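PDB 3SS6: acetyl-CoA acetyltransferase from Bacillus anthracis, which probably catalyses the thiolase reaction, the reversible condensation of two acetyl-CoA molecules to acetoacetyl-CoA and free coenzyme A. Local coordinates for residues M290-R299 and F321-L332. Residues are numbered along the deposited sequence; the frame is centred on the assembly and turned at random.
Sequences MGIGPAPAIR and FAAQYLAVEKEL
R299 reaches E331 with its guanidinium edge: NH1 lies 2.9 Å from E331 OE2, and an N-H...O angle of 164° marks a nearly straight bond within a salt bridge. The carboxylate is turned almost perpendicular to the guanidinium (planes 84° apart), and OE2 is met on its anti side. A weak bond from R299 NH2 to the backbone E331 O (3.0 Å) adds a second grip, while L332 CD2 sits over one guanidinium face, 3.6 Å above the plane. Next to this polar pair the packing is apolar. A295 CB meets E331 CG at 3.6 Å, I298 CD1 touches L332 CD1, and V328 CG2 lies against the P294 ring. In I292, CG1 is swung trans to the backbone N and the second torsion then turns CD1 to A327 and E331, although CB points away. Helix 322-332 of the thiolase C-terminal domain thus packs on helix 294-305 and the 3-10 turn 290-292 before it; the axes of segments 294-299 and 322-332 come within 9.8 Å, crossing at -43°. Strand 374-381 lies beneath, where P294 and I298 touch S378. At the close end, G291 and Q324 have CA atoms 5.1 Å apart. Q324 bends at chi2 and gives G291 O a weak NE2 bond of 3.3 Å, its OE1 accepting from A320 N. Farther out, Y170 OH bonds E331 OE1, holding the carboxylate from helix 159-170.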
loop_
_atom_site.group_PDB
_atom_site.type_symbol
_atom_site.label_atom_id
_atom_site.label_comp_id
_atom_site.label_asym_id
_atom_site.label_seq_id
_atom_site.Cartn_x
_atom_site.Cartn_y
_atom_site.Cartn_z
ATOM N N MET A 290 4.690 5.019 32.509
ATOM C CA MET A 290 3.332 5.549 32.408
ATOM C C MET A 290 2.314 4.791 33.265
ATOM O O MET A 290 1.299 5.352 33.669
ATOM C CB MET A 290 2.870 5.593 30.941
ATOM C CG MET A 290 2.707 4.225 30.274
ATOM S SD MET A 290 1.043 3.572 30.484
ATOM C CE MET A 290 1.341 1.827 30.132
ATOM N N GLY A 291 2.593 3.523 33.556
ATOM C CA GLY A 291 1.624 2.690 34.239
ATOM C C GLY A 291 1.320 3.133 35.660
ATOM O O GLY A 291 0.293 2.754 36.214
ATOM N N ILE A 292 2.211 3.939 36.239
ATOM C CA ILE A 292 2.061 4.411 37.625
ATOM C C ILE A 292 1.129 5.623 37.750
ATOM O O ILE A 292 0.789 6.055 38.857
ATOM C CB ILE A 292 3.419 4.769 38.248
ATOM C CG1 ILE A 292 3.347 4.713 39.775
ATOM C CG2 ILE A 292 3.889 6.148 37.778
ATOM C CD1 ILE A 292 2.978 3.336 40.311
ATOM N N GLY A 293 0.733 6.182 36.613
ATOM C CA GLY A 293 -0.138 7.349 36.608
ATOM C C GLY A 293 -1.265 7.388 37.634
ATOM O O GLY A 293 -1.500 8.428 38.249
ATOM N N PRO A 294 -2.001 6.278 37.797
ATOM C CA PRO A 294 -3.124 6.349 38.739
ATOM C C PRO A 294 -2.727 6.741 40.167
ATOM O O PRO A 294 -3.562 7.296 40.870
ATOM C CB PRO A 294 -3.704 4.930 38.704
ATOM C CG PRO A 294 -3.359 4.439 37.299
ATOM C CD PRO A 294 -1.999 5.017 37.024
ATOM N N ALA A 295 -1.495 6.472 40.593
ATOM C CA ALA A 295 -1.121 6.798 41.974
ATOM C C ALA A 295 -1.220 8.304 42.266
ATOM O O ALA A 295 -1.990 8.726 43.137
ATOM C CB ALA A 295 0.269 6.242 42.322
ATOM N N PRO A 296 -0.449 9.131 41.538
ATOM C CA PRO A 296 -0.592 10.570 41.786
ATOM C C PRO A 296 -1.974 11.119 41.410
ATOM O O PRO A 296 -2.412 12.084 42.037
ATOM C CB PRO A 296 0.499 11.196 40.903
ATOM C CG PRO A 296 0.796 10.165 39.868
ATOM C CD PRO A 296 0.613 8.841 40.556
ATOM N N ALA A 297 -2.637 10.539 40.411
ATOM C CA ALA A 297 -3.969 11.013 40.030
ATOM C C ALA A 297 -4.959 10.771 41.158
ATOM O O ALA A 297 -5.744 11.651 41.513
ATOM C CB ALA A 297 -4.445 10.336 38.746
ATOM N N ILE A 298 -4.900 9.579 41.739
ATOM C CA ILE A 298 -5.793 9.256 42.851
ATOM C C ILE A 298 -5.472 10.110 44.078
ATOM O O ILE A 298 -6.377 10.670 44.700
ATOM C CB ILE A 298 -5.781 7.750 43.171
ATOM C CG1 ILE A 298 -6.480 6.982 42.038
ATOM C CG2 ILE A 298 -6.460 7.467 44.524
ATOM C CD1 ILE A 298 -6.350 5.470 42.139
ATOM N N ARG A 299 -4.193 10.240 44.417
ATOM C CA ARG A 299 -3.820 11.048 45.578
ATOM C C ARG A 299 -4.290 12.485 45.411
ATOM O O ARG A 299 -4.864 13.063 46.333
ATOM C CB ARG A 299 -2.313 10.983 45.836
ATOM C CG ARG A 299 -1.846 9.604 46.283
ATOM C CD ARG A 299 -0.370 9.577 46.654
ATOM N NE ARG A 299 -0.054 8.402 47.466
ATOM C CZ ARG A 299 0.928 7.542 47.203
ATOM N NH1 ARG A 299 1.710 7.717 46.147
ATOM N NH2 ARG A 299 1.132 6.508 48.006
ATOM N N PHE A 321 -1.598 -3.898 32.133
ATOM C CA PHE A 321 -0.772 -5.082 32.334
ATOM C C PHE A 321 -0.957 -5.426 33.791
ATOM O O PHE A 321 -1.169 -4.535 34.614
ATOM C CB PHE A 321 0.702 -4.782 32.051
ATOM C CG PHE A 321 0.939 -4.243 30.680
ATOM C CD1 PHE A 321 1.249 -5.098 29.635
ATOM C CD2 PHE A 321 0.793 -2.885 30.427
ATOM C CE1 PHE A 321 1.442 -4.605 28.351
ATOM C CE2 PHE A 321 0.981 -2.385 29.146
ATOM C CZ PHE A 321 1.312 -3.249 28.110
ATOM N N ALA A 322 -0.907 -6.707 34.124
ATOM C CA ALA A 322 -1.006 -7.077 35.529
ATOM C C ALA A 322 0.097 -6.377 36.336
ATOM O O ALA A 322 -0.133 -5.928 37.462
ATOM C CB ALA A 322 -0.910 -8.585 35.686
ATOM N N ALA A 323 1.290 -6.291 35.751
ATOM C CA ALA A 323 2.438 -5.685 36.415
ATOM C C ALA A 323 2.171 -4.217 36.706
ATOM O O ALA A 323 2.563 -3.691 37.747
ATOM C CB ALA A 323 3.679 -5.813 35.549
ATOM N N GLN A 324 1.526 -3.550 35.757
ATOM C CA GLN A 324 1.229 -2.135 35.914
ATOM C C GLN A 324 0.220 -1.942 37.034
ATOM O O GLN A 324 0.381 -1.064 37.893
ATOM C CB GLN A 324 0.720 -1.562 34.588
ATOM C CG GLN A 324 0.008 -0.240 34.714
ATOM C CD GLN A 324 -1.496 -0.382 34.882
ATOM O OE1 GLN A 324 -2.122 -1.302 34.338
ATOM N NE2 GLN A 324 -2.086 0.539 35.636
ATOM N N TYR A 325 -0.818 -2.775 37.044
ATOM C CA TYR A 325 -1.783 -2.734 38.134
ATOM C C TYR A 325 -1.080 -2.963 39.485
ATOM O O TYR A 325 -1.321 -2.252 40.469
ATOM C CB TYR A 325 -2.914 -3.764 37.958
ATOM C CG TYR A 325 -3.632 -3.885 39.272
ATOM C CD1 TYR A 325 -4.517 -2.898 39.677
ATOM C CD2 TYR A 325 -3.343 -4.918 40.158
ATOM C CE1 TYR A 325 -5.126 -2.948 40.913
ATOM C CE2 TYR A 325 -3.958 -4.979 41.403
ATOM C CZ TYR A 325 -4.843 -3.984 41.769
ATOM O OH TYR A 325 -5.456 -4.020 43.000
ATOM N N LEU A 326 -0.211 -3.967 39.533
ATOM C CA LEU A 326 0.483 -4.307 40.772
ATOM C C LEU A 326 1.326 -3.151 41.307
ATOM O O LEU A 326 1.397 -2.943 42.519
ATOM C CB LEU A 326 1.323 -5.571 40.588
ATOM C CG LEU A 326 0.479 -6.852 40.585
ATOM C CD1 LEU A 326 1.196 -7.986 39.862
ATOM C CD2 LEU A 326 0.143 -7.263 42.021
ATOM N N ALA A 327 1.950 -2.388 40.407
ATOM C CA ALA A 327 2.733 -1.231 40.837
ATOM C C ALA A 327 1.832 -0.215 41.528
ATOM O O ALA A 327 2.192 0.334 42.566
ATOM C CB ALA A 327 3.460 -0.591 39.652
ATOM N N VAL A 328 0.664 0.036 40.951
ATOM C CA VAL A 328 -0.301 0.953 41.562
ATOM C C VAL A 328 -0.780 0.417 42.908
ATOM O O VAL A 328 -0.827 1.148 43.894
ATOM C CB VAL A 328 -1.516 1.191 40.648
ATOM C CG1 VAL A 328 -2.560 2.035 41.355
ATOM C CG2 VAL A 328 -1.074 1.882 39.359
ATOM N N GLU A 329 -1.129 -0.865 42.943
ATOM C CA GLU A 329 -1.558 -1.497 44.195
ATOM C C GLU A 329 -0.520 -1.358 45.312
ATOM O O GLU A 329 -0.853 -1.027 46.452
ATOM C CB GLU A 329 -1.888 -2.971 43.966
ATOM C CG GLU A 329 -2.381 -3.678 45.226
ATOM C CD GLU A 329 -2.693 -5.137 44.985
ATOM O OE1 GLU A 329 -3.833 -5.436 44.575
ATOM O OE2 GLU A 329 -1.791 -5.976 45.207
ATOM N N LYS A 330 0.743 -1.618 44.985
ATOM C CA LYS A 330 1.828 -1.494 45.950
ATOM C C LYS A 330 2.066 -0.050 46.369
ATOM O O LYS A 330 2.259 0.232 47.549
ATOM C CB LYS A 330 3.114 -2.107 45.390
ATOM C CG LYS A 330 3.016 -3.620 45.189
ATOM C CD LYS A 330 4.223 -4.171 44.451
ATOM C CE LYS A 330 4.074 -5.659 44.177
ATOM N NZ LYS A 330 3.926 -6.444 45.429
ATOM N N GLU A 331 2.035 0.865 45.403
ATOM C CA GLU A 331 2.304 2.271 45.687
ATOM C C GLU A 331 1.257 2.874 46.627
ATOM O O GLU A 331 1.598 3.605 47.563
ATOM C CB GLU A 331 2.385 3.068 44.382
ATOM C CG GLU A 331 2.593 4.562 44.579
ATOM C CD GLU A 331 3.907 4.900 45.253
ATOM O OE1 GLU A 331 4.937 4.263 44.937
ATOM O OE2 GLU A 331 3.911 5.806 46.108
ATOM N N LEU A 332 -0.009 2.558 46.377
ATOM C CA LEU A 332 -1.124 3.084 47.165
ATOM C C LEU A 332 -1.518 2.185 48.340
ATOM O O LEU A 332 -2.366 2.564 49.152
ATOM C CB LEU A 332 -2.349 3.306 46.269
ATOM C CG LEU A 332 -2.254 4.366 45.163
ATOM C CD1 LEU A 332 -3.554 4.406 44.381
ATOM C CD2 LEU A 332 -1.948 5.736 45.744
#